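Local coordinates for protein transcription termination factor FttA (Methanosarcina mazei, PDB 2XR1) that probably terminates transcription genome-wide as a dimeric, zinc-dependent nuclease that cuts nascent RNA at the exit channel of RNA polymerase and then degrades it from the 5' end, at residues B[19-24]-B[55-60]; B[152-157]-B[303-308]; B[497-502]-B[520-525]; B[603-608]-B[628-633]. One frame throughout, in Å; residues are numbered along the deposited sequence.

How the contacts relate
The four contacts follow one another along the chain, each closing before the next opens, and none touches another. Contact 1 lies inside the first KH domain, far out at one end. Contact 2 joins helix 146-157, at the C-terminal side of the KH part, to helix 299-306 of the metallo-beta-lactamase part, its centre about 33 Å from that of contact 1. Contact 3 packs two helices of the beta-CASP domain, with its centre about 65 Å from that of contact 1, across the centre of the chain. Contact 4 pairs two strands of the metallo-beta-lactamase C-terminal part and carries H607 to a zinc. Together they sample an elongated, multidomain nuclease with its KH domains at one end.

Contact 1 (B[19-24]-B[55-60]); sequences KNLPAG and RNLAKE
N20 and L21 meet L57 and E60 inside the first KH domain, where the loop that follows helix 7-18 passes beside helix 52-61 before the chain enters strand 30-33. This is a light surface contact within one domain, away from the zinc site, and it is made mainly by side chains.

N20 can be followed outward. Its CB rests against the methyl CD1 of L57, 3.9 Å away, so the start of the side chain shares in the apolar packing. From there the amide runs on past L57 toward the next turn of the helix. At the tip, ND2 settles on the aliphatic part of E60, 3.3 Å from E60 CB and a little farther from E60 CG. The two side chains cross nearly at a right angle, and the amide and carboxylate planes stand 61° apart. E60 turns its CG away from its own backbone N (chi1 -159°) and then bends at chi2, which turns the acid group away from the amide. ND2 of N20 therefore meets methylenes, and E60 OE1 and OE2 each lie 5.3 Å from it.

L57 is the buried member of the group, and its two methyls divide the work between neighbouring loop residues: while CD1 takes N20, the other branch turns to the leucine that follows it. There L57 CD2 meets L21 CD2, methyl against methyl, at 3.7 Å.

Contact 2 (B[152-157]-B[303-308]); sequences REFMRN and KTLKHT
The junction between the KH part, at its C-terminal side, and the metallo-beta-lactamase part is a helix-to-helix contact here: F154 and M155, near the end of helix 146-157, press on L305 and K306 at the last turn of helix 299-306. L305, buried, is touched by both F154 and M155. Its methyl CD2 lies 3.5 Å from F154 CD2, meeting the ring obliquely as the two side chains run antiparallel, alongside one another. The terminal methyl of M155 comes to the branch point instead, with M155 CE 3.8 Å from L305 CG. Bends at chi2 and chi3 fold the methionine chain round, which brings that methyl back to the leucine.

Farther along the ring, F154 CE2 meets K306 CG at 3.9 Å, the lysine chain crossing the phenylalanine at about a right angle. K306 gives only its aliphatic part to F154; its NZ forms a salt bridge with E161, beyond the two segments. L305 also touches R273 and V277 of helix 270-290. The side chains meet mostly through carbon, so packing rather than directed bonds probably holds this patch together, while the ion pair with E161 adds a polar tie at its border.

Contact 3 (B[497-502]-B[520-525]); sequences KIIQNP and MEYFKA
I499 and I498 on helix 492-500 face Y522 and A525 on helix 518-526, two helices of the beta-CASP domain that lie against its parallel sheet. Each helix is the connection of a beta-alpha-beta crossover: the first leads from strand 486-489 to strand 506-509, the second from strand 506-509 on to strand 533-536.

The main bump is I499. It enters a shallow hollow formed by E521, Y522 and A525, residues that lie along one side of helix 518-526, and each of its branches finds a different wall. CG1 comes obliquely to the ring, 4.3 Å from Y522 CD1. CD1 reaches on to the backbone, 4.2 Å from E521 O, with the start of the glutamate side chain close by. The other branch, I499 CG2, points anti to the backbone N and lies over the small side chain of A525; its distance to A525 CB is 4.1 Å.

Y522 is the answering bump from the second helix. Its ring slants past I499 into the groove beside I498, deeper toward the sheet, where I507 and V489 also touch both I498 and Y522. I498 crosses the tyrosine side chain at a slant: CG2 lies 4.1 Å from Y522 CE1, and CD1 meets the hydroxyl. That phenol end is not left to the isoleucines, since the hydroxyl is hydrogen-bonded to D448 at the sheet. Against the same oxygen, Y522 OH, the methyl I498 CD1 packs at 3.8 Å.

Contact 4 (B[603-608]-B[628-633]); sequences VFTEHG and TRALTN. With ZN (zinc ion), chain F.
R629 sits between V603 and T605 in the parallel ladder of strands 602-606 and 627-630: its N donates to V603 O at 3.2 Å, in the carbonyl plane, and its O accepts from T605 N. The ladder continues with L631 N to T605 O, 3.2 Å and almost straight, with an N-H...O angle of 175°. A water clips this end, donating to T605 O and L631 O. Just beyond, the chain leaves the strand and H607 binds a zinc ion through NE2 at 2.2 Å, with D249, H250 and D355 completing its protein ligands.

The strands and helix 610-624 form a beta-alpha-beta unit. Facing that helix are V603, T605, T628 and A630, and V603 CG2 lies 3.7 Å from T628 CB. T605 OG1 bonds to C613 O and T628 OG1 to A617 O. On the other face L631 CD2 crosses to F604 CD1, 3.4 Å away. R629, bent at chi3, brings its guanidinium beside the ring, with F604 CE1 over one face and the planes 77° apart.

The strand paired by these three backbone bonds runs directly into H607, whose NE2 binds zinc while its ND1 is hydrogen-bonded to T382, which would fix how the ring is turned.

Contact 1 (B[19-24]-B[55-60])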
# COMPACT_ATOMS: atom_id res chain seq x y z
N LYS B 19 44.24 -15.22 5.85
CA LYS B 19 45.42 -14.37 5.98
C LYS B 19 45.33 -13.33 7.11
O LYS B 19 46.22 -12.50 7.25
CB LYS B 19 45.76 -13.68 4.64
CG LYS B 19 44.64 -12.85 4.03
CD LYS B 19 44.94 -12.47 2.58
CE LYS B 19 45.16 -13.70 1.68
NZ LYS B 19 44.89 -13.42 0.24
N ASN B 20 44.27 -13.37 7.91
CA ASN B 20 44.22 -12.57 9.14
C ASN B 20 44.48 -13.41 10.37
O ASN B 20 44.80 -12.85 11.42
CB ASN B 20 42.89 -11.81 9.29
CG ASN B 20 43.03 -10.30 8.99
OD1 ASN B 20 44.11 -9.81 8.70
ND2 ASN B 20 41.91 -9.57 9.05
N LEU B 21 44.36 -14.73 10.25
CA LEU B 21 44.46 -15.64 11.39
C LEU B 21 45.91 -15.78 11.88
O LEU B 21 46.83 -15.80 11.09
CB LEU B 21 43.90 -17.03 11.05
CG LEU B 21 42.37 -17.22 10.91
CD1 LEU B 21 42.03 -18.61 10.44
CD2 LEU B 21 41.62 -16.94 12.19
N PRO B 22 46.11 -15.84 13.20
CA PRO B 22 47.45 -16.14 13.70
C PRO B 22 47.89 -17.55 13.34
O PRO B 22 47.07 -18.39 13.02
CB PRO B 22 47.31 -15.99 15.22
CG PRO B 22 45.88 -15.97 15.50
CD PRO B 22 45.15 -15.56 14.28
N ALA B 23 49.20 -17.78 13.34
CA ALA B 23 49.78 -19.08 13.12
C ALA B 23 49.11 -20.08 14.02
O ALA B 23 48.81 -19.79 15.16
CB ALA B 23 51.27 -19.06 13.41
N GLY B 24 48.88 -21.27 13.49
CA GLY B 24 48.35 -22.37 14.28
C GLY B 24 46.84 -22.45 14.27
O GLY B 24 46.28 -23.44 14.71
N ARG B 55 37.37 -10.92 17.67
CA ARG B 55 37.41 -9.46 17.72
C ARG B 55 38.21 -8.90 16.54
O ARG B 55 37.67 -8.14 15.74
CB ARG B 55 38.02 -8.97 19.05
N ASN B 56 39.47 -9.31 16.44
CA ASN B 56 40.35 -8.93 15.32
C ASN B 56 39.81 -9.38 13.96
O ASN B 56 40.17 -8.79 12.94
CB ASN B 56 41.79 -9.46 15.52
CG ASN B 56 42.72 -8.46 16.25
OD1 ASN B 56 43.84 -8.81 16.65
ND2 ASN B 56 42.26 -7.22 16.41
N LEU B 57 38.97 -10.41 13.93
CA LEU B 57 38.32 -10.85 12.69
C LEU B 57 37.12 -9.98 12.32
O LEU B 57 37.12 -9.35 11.26
CB LEU B 57 37.91 -12.32 12.74
CG LEU B 57 38.83 -13.30 12.00
CD1 LEU B 57 40.30 -12.88 12.02
CD2 LEU B 57 38.65 -14.72 12.56
N ALA B 58 36.10 -9.96 13.18
CA ALA B 58 34.94 -9.09 12.96
C ALA B 58 35.40 -7.65 12.62
O ALA B 58 34.84 -7.01 11.72
CB ALA B 58 34.02 -9.10 14.18
N LYS B 59 36.42 -7.16 13.33
CA LYS B 59 36.96 -5.83 13.09
C LYS B 59 37.32 -5.57 11.62
O LYS B 59 36.74 -4.69 10.99
CB LYS B 59 38.18 -5.58 13.98
N GLU B 60 38.25 -6.34 11.06
CA GLU B 60 38.67 -6.13 9.66
C GLU B 60 37.59 -6.52 8.61
O GLU B 60 37.69 -6.10 7.45
CB GLU B 60 39.98 -6.86 9.37
CG GLU B 60 40.77 -6.34 8.15
CD GLU B 60 41.43 -4.96 8.35
OE1 GLU B 60 41.20 -4.31 9.39
OE2 GLU B 60 42.19 -4.54 7.46

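Contact 2 (B[152-157]-B[303-308])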
# COMPACT_ATOMS: atom_id res chain seq x y z
N ARG B 152 14.19 -27.22 23.38
CA ARG B 152 15.56 -27.68 23.18
C ARG B 152 15.63 -29.04 22.53
O ARG B 152 16.39 -29.21 21.61
CB ARG B 152 16.33 -27.66 24.50
CG ARG B 152 16.65 -26.24 24.92
CD ARG B 152 17.11 -26.16 26.36
NE ARG B 152 17.46 -24.79 26.71
CZ ARG B 152 18.16 -24.45 27.79
NH1 ARG B 152 18.60 -25.38 28.65
NH2 ARG B 152 18.45 -23.17 28.01
N GLU B 153 14.81 -29.99 23.00
CA GLU B 153 14.73 -31.33 22.39
C GLU B 153 14.23 -31.27 20.96
O GLU B 153 14.73 -31.98 20.11
CB GLU B 153 13.83 -32.27 23.22
CG GLU B 153 14.62 -33.12 24.24
CD GLU B 153 13.74 -34.04 25.06
OE1 GLU B 153 12.64 -33.59 25.48
OE2 GLU B 153 14.16 -35.21 25.28
N PHE B 154 13.24 -30.43 20.70
CA PHE B 154 12.68 -30.23 19.36
C PHE B 154 13.71 -29.66 18.37
O PHE B 154 13.74 -30.06 17.21
CB PHE B 154 11.43 -29.34 19.43
CG PHE B 154 10.91 -28.94 18.10
CD1 PHE B 154 9.96 -29.72 17.46
CD2 PHE B 154 11.41 -27.81 17.46
CE1 PHE B 154 9.51 -29.36 16.20
CE2 PHE B 154 10.98 -27.45 16.20
CZ PHE B 154 10.02 -28.22 15.57
N MET B 155 14.55 -28.75 18.83
CA MET B 155 15.63 -28.22 18.00
C MET B 155 16.70 -29.26 17.64
O MET B 155 17.18 -29.26 16.52
CB MET B 155 16.30 -27.04 18.68
CG MET B 155 15.40 -25.84 18.84
SD MET B 155 15.12 -24.84 17.37
CE MET B 155 13.73 -25.65 16.65
N ARG B 156 17.08 -30.12 18.60
CA ARG B 156 17.97 -31.26 18.33
C ARG B 156 17.38 -32.26 17.34
O ARG B 156 18.07 -32.69 16.43
CB ARG B 156 18.29 -32.02 19.64
CG ARG B 156 19.32 -31.33 20.56
CD ARG B 156 20.66 -32.08 20.54
N ASN B 157 16.11 -32.60 17.50
CA ASN B 157 15.43 -33.51 16.59
C ASN B 157 15.32 -33.02 15.15
O ASN B 157 15.10 -33.83 14.24
CB ASN B 157 14.04 -33.87 17.13
CG ASN B 157 14.07 -34.99 18.19
OD1 ASN B 157 14.90 -35.90 18.15
ND2 ASN B 157 13.13 -34.93 19.13
N LYS B 303 6.76 -25.32 12.66
CA LYS B 303 7.38 -24.69 11.52
C LYS B 303 7.85 -23.28 11.85
O LYS B 303 8.91 -22.86 11.37
CB LYS B 303 6.40 -24.65 10.35
CG LYS B 303 7.07 -24.35 9.01
CD LYS B 303 6.17 -24.69 7.84
CE LYS B 303 6.95 -24.83 6.52
NZ LYS B 303 7.95 -23.73 6.31
N THR B 304 7.09 -22.53 12.64
CA THR B 304 7.48 -21.20 13.03
C THR B 304 8.73 -21.24 13.91
O THR B 304 9.59 -20.34 13.82
CB THR B 304 6.39 -20.51 13.85
OG1 THR B 304 5.22 -20.38 13.05
CG2 THR B 304 6.83 -19.14 14.33
N LEU B 305 8.81 -22.24 14.80
CA LEU B 305 9.94 -22.33 15.71
C LEU B 305 11.22 -22.69 14.94
O LEU B 305 12.28 -22.20 15.25
CB LEU B 305 9.65 -23.34 16.82
CG LEU B 305 10.72 -23.67 17.86
CD1 LEU B 305 11.12 -22.44 18.64
CD2 LEU B 305 10.18 -24.77 18.79
N LYS B 306 11.11 -23.56 13.93
CA LYS B 306 12.26 -23.93 13.09
C LYS B 306 12.77 -22.73 12.34
O LYS B 306 13.92 -22.71 11.89
CB LYS B 306 11.86 -24.98 12.05
CG LYS B 306 11.84 -26.35 12.59
CD LYS B 306 11.65 -27.41 11.50
CE LYS B 306 10.17 -27.66 11.17
NZ LYS B 306 9.93 -29.03 10.73
N HIS B 307 11.92 -21.73 12.17
CA HIS B 307 12.34 -20.51 11.49
C HIS B 307 12.59 -19.38 12.44
O HIS B 307 12.83 -18.27 11.99
CB HIS B 307 11.26 -20.10 10.47
CG HIS B 307 11.16 -21.02 9.30
ND1 HIS B 307 10.60 -22.28 9.40
CD2 HIS B 307 11.55 -20.88 8.01
CE1 HIS B 307 10.67 -22.88 8.22
NE2 HIS B 307 11.23 -22.05 7.36
N THR B 308 12.54 -19.60 13.74
CA THR B 308 12.78 -18.50 14.64
C THR B 308 14.28 -18.34 14.93
O THR B 308 14.98 -19.31 15.26
CB THR B 308 12.03 -18.65 15.96
OG1 THR B 308 10.63 -18.83 15.70
CG2 THR B 308 12.20 -17.40 16.83

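Contact 3 (B[497-502]-B[520-525])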
# COMPACT_ATOMS: atom_id res chain seq x y z
N LYS B 497 -11.80 -28.60 42.84
CA LYS B 497 -11.58 -28.64 44.29
C LYS B 497 -11.55 -27.25 44.92
O LYS B 497 -11.97 -27.10 46.08
CB LYS B 497 -10.29 -29.38 44.66
CG LYS B 497 -9.96 -29.39 46.17
CD LYS B 497 -8.80 -30.31 46.53
CE LYS B 497 -8.43 -30.20 48.02
NZ LYS B 497 -9.58 -30.35 48.96
N ILE B 498 -11.05 -26.27 44.17
CA ILE B 498 -11.11 -24.87 44.61
C ILE B 498 -12.55 -24.43 44.60
O ILE B 498 -13.00 -23.77 45.54
CB ILE B 498 -10.28 -23.90 43.70
CG1 ILE B 498 -8.80 -24.18 43.83
CG2 ILE B 498 -10.53 -22.42 44.07
CD1 ILE B 498 -8.03 -23.75 42.63
N ILE B 499 -13.26 -24.81 43.54
CA ILE B 499 -14.66 -24.45 43.34
C ILE B 499 -15.62 -25.13 44.36
O ILE B 499 -16.41 -24.47 45.02
CB ILE B 499 -15.11 -24.79 41.88
CG1 ILE B 499 -14.44 -23.83 40.89
CG2 ILE B 499 -16.63 -24.70 41.74
CD1 ILE B 499 -14.77 -24.11 39.42
N GLN B 500 -15.54 -26.45 44.48
CA GLN B 500 -16.46 -27.21 45.36
C GLN B 500 -16.27 -26.90 46.85
O GLN B 500 -17.23 -26.94 47.62
CB GLN B 500 -16.34 -28.71 45.11
CG GLN B 500 -17.52 -29.32 44.32
CD GLN B 500 -17.48 -29.01 42.83
OE1 GLN B 500 -17.39 -27.84 42.41
NE2 GLN B 500 -17.57 -30.06 42.01
N ASN B 501 -15.05 -26.58 47.26
CA ASN B 501 -14.78 -26.13 48.62
C ASN B 501 -14.44 -24.64 48.65
O ASN B 501 -13.34 -24.27 49.03
CB ASN B 501 -13.60 -26.93 49.22
CG ASN B 501 -13.85 -28.43 49.26
OD1 ASN B 501 -14.94 -28.91 49.61
ND2 ASN B 501 -12.80 -29.19 48.95
N PRO B 502 -15.38 -23.75 48.27
CA PRO B 502 -14.91 -22.34 48.36
C PRO B 502 -14.41 -22.00 49.76
O PRO B 502 -14.93 -22.50 50.78
CB PRO B 502 -16.13 -21.49 47.99
CG PRO B 502 -17.14 -22.46 47.43
CD PRO B 502 -16.84 -23.83 48.03
N MET B 520 -13.36 -17.86 33.58
CA MET B 520 -14.79 -17.94 33.36
C MET B 520 -15.45 -19.06 34.20
O MET B 520 -16.58 -18.90 34.65
CB MET B 520 -15.07 -18.08 31.87
CG MET B 520 -14.75 -16.80 31.07
SD MET B 520 -15.57 -15.32 31.74
CE MET B 520 -14.35 -14.75 32.91
N GLU B 521 -14.74 -20.15 34.42
CA GLU B 521 -15.23 -21.18 35.33
C GLU B 521 -15.27 -20.63 36.75
O GLU B 521 -16.28 -20.76 37.43
CB GLU B 521 -14.38 -22.47 35.26
CG GLU B 521 -15.02 -23.62 34.48
CD GLU B 521 -14.00 -24.57 33.85
OE1 GLU B 521 -13.14 -24.07 33.09
OE2 GLU B 521 -14.04 -25.81 34.09
N TYR B 522 -14.19 -20.00 37.19
CA TYR B 522 -14.15 -19.38 38.52
C TYR B 522 -15.23 -18.34 38.69
O TYR B 522 -15.82 -18.22 39.77
CB TYR B 522 -12.80 -18.72 38.77
CG TYR B 522 -11.71 -19.73 38.87
CD1 TYR B 522 -11.66 -20.63 39.93
CD2 TYR B 522 -10.72 -19.82 37.89
CE1 TYR B 522 -10.67 -21.58 40.02
CE2 TYR B 522 -9.72 -20.79 37.98
CZ TYR B 522 -9.72 -21.66 39.04
OH TYR B 522 -8.74 -22.60 39.13
N PHE B 523 -15.50 -17.60 37.62
CA PHE B 523 -16.47 -16.52 37.63
C PHE B 523 -17.89 -17.09 37.61
O PHE B 523 -18.76 -16.65 38.35
CB PHE B 523 -16.20 -15.59 36.43
CG PHE B 523 -17.28 -14.62 36.13
CD1 PHE B 523 -17.29 -13.38 36.71
CD2 PHE B 523 -18.29 -14.94 35.24
CE1 PHE B 523 -18.30 -12.47 36.41
CE2 PHE B 523 -19.31 -14.03 34.94
CZ PHE B 523 -19.31 -12.81 35.53
N LYS B 524 -18.11 -18.09 36.76
CA LYS B 524 -19.42 -18.70 36.66
C LYS B 524 -19.90 -19.16 38.03
O LYS B 524 -21.10 -19.20 38.27
CB LYS B 524 -19.41 -19.86 35.67
N ALA B 525 -18.96 -19.45 38.93
CA ALA B 525 -19.30 -20.01 40.24
C ALA B 525 -19.16 -19.04 41.41
O ALA B 525 -19.81 -19.23 42.42
CB ALA B 525 -18.48 -21.27 40.50

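Contact 4 (B[603-608]-B[628-633])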
# COMPACT_ATOMS: atom_id res chain seq x y z
N VAL B 603 6.41 11.25 14.42
CA VAL B 603 5.90 10.12 15.13
C VAL B 603 4.51 9.71 14.67
O VAL B 603 3.73 10.53 14.22
CB VAL B 603 6.05 10.17 16.66
CG1 VAL B 603 6.87 11.40 17.15
CG2 VAL B 603 4.78 9.96 17.31
N PHE B 604 4.24 8.42 14.70
CA PHE B 604 2.99 7.87 14.30
C PHE B 604 2.46 7.08 15.45
O PHE B 604 3.24 6.55 16.25
CB PHE B 604 3.19 6.96 13.11
CG PHE B 604 3.56 7.69 11.88
CD1 PHE B 604 2.59 8.31 11.11
CD2 PHE B 604 4.88 7.86 11.52
CE1 PHE B 604 2.94 9.01 9.97
CE2 PHE B 604 5.20 8.55 10.41
CZ PHE B 604 4.24 9.11 9.64
N THR B 605 1.15 6.97 15.58
CA THR B 605 0.60 6.28 16.74
C THR B 605 -0.30 5.11 16.33
O THR B 605 -0.87 5.11 15.29
CB THR B 605 -0.11 7.26 17.66
OG1 THR B 605 -1.17 7.89 16.95
CG2 THR B 605 0.85 8.30 18.16
N GLU B 606 -0.41 4.12 17.18
CA GLU B 606 -1.10 2.89 16.92
C GLU B 606 -1.39 2.20 18.25
O GLU B 606 -1.05 2.73 19.29
CB GLU B 606 -0.28 1.98 15.99
CG GLU B 606 1.18 1.82 16.32
CD GLU B 606 1.57 0.55 17.13
OE1 GLU B 606 0.92 -0.54 17.01
OE2 GLU B 606 2.59 0.64 17.87
N HIS B 607 -2.07 1.06 18.20
CA HIS B 607 -2.31 0.25 19.42
C HIS B 607 -2.98 1.08 20.51
O HIS B 607 -2.45 1.27 21.59
CB HIS B 607 -1.01 -0.34 19.89
CG HIS B 607 -1.16 -1.47 20.83
ND1 HIS B 607 -1.50 -1.29 22.15
CD2 HIS B 607 -0.90 -2.80 20.69
CE1 HIS B 607 -1.49 -2.46 22.77
NE2 HIS B 607 -1.12 -3.39 21.91
N GLY B 608 -4.17 1.57 20.19
CA GLY B 608 -5.04 2.22 21.14
C GLY B 608 -6.41 2.27 20.53
O GLY B 608 -6.55 2.03 19.34
N THR B 628 3.19 14.69 14.12
CA THR B 628 2.72 13.34 14.42
C THR B 628 1.24 13.11 14.09
O THR B 628 0.43 14.02 14.18
CB THR B 628 3.04 12.91 15.88
OG1 THR B 628 1.84 12.76 16.62
CG2 THR B 628 3.98 13.90 16.57
N ARG B 629 0.91 11.88 13.73
CA ARG B 629 -0.39 11.53 13.21
C ARG B 629 -0.72 10.04 13.43
O ARG B 629 0.18 9.19 13.35
CB ARG B 629 -0.38 11.80 11.72
CG ARG B 629 -1.51 11.13 10.95
CD ARG B 629 -1.83 11.85 9.60
NE ARG B 629 -0.77 11.68 8.58
CZ ARG B 629 -0.50 10.54 7.93
NH1 ARG B 629 -1.19 9.42 8.18
NH2 ARG B 629 0.47 10.54 7.02
N ALA B 630 -2.01 9.74 13.65
CA ALA B 630 -2.46 8.36 13.89
C ALA B 630 -2.56 7.58 12.60
O ALA B 630 -3.08 8.09 11.59
CB ALA B 630 -3.77 8.34 14.59
N LEU B 631 -2.05 6.35 12.63
CA LEU B 631 -2.11 5.50 11.44
C LEU B 631 -3.52 4.92 11.25
O LEU B 631 -4.33 4.90 12.18
CB LEU B 631 -1.08 4.38 11.52
CG LEU B 631 0.40 4.77 11.57
CD1 LEU B 631 1.28 3.54 11.70
CD2 LEU B 631 0.76 5.55 10.31
N THR B 632 -3.83 4.52 10.02
CA THR B 632 -5.10 3.89 9.68
C THR B 632 -4.79 2.55 9.04
O THR B 632 -3.87 2.45 8.26
CB THR B 632 -5.93 4.78 8.71
OG1 THR B 632 -6.44 5.91 9.43
CG2 THR B 632 -7.11 4.06 8.10
N ASN B 633 -5.55 1.51 9.36
CA ASN B 633 -5.33 0.22 8.69
C ASN B 633 -5.45 0.41 7.19
O ASN B 633 -6.38 1.01 6.74
CB ASN B 633 -6.32 -0.84 9.17
CG ASN B 633 -6.07 -1.26 10.58
OD1 ASN B 633 -4.96 -1.09 11.08
ND2 ASN B 633 -7.06 -1.81 11.23
ZN ZN F . -0.35 -5.30 22.59
O HOH W 1 -3.54 4.44 14.99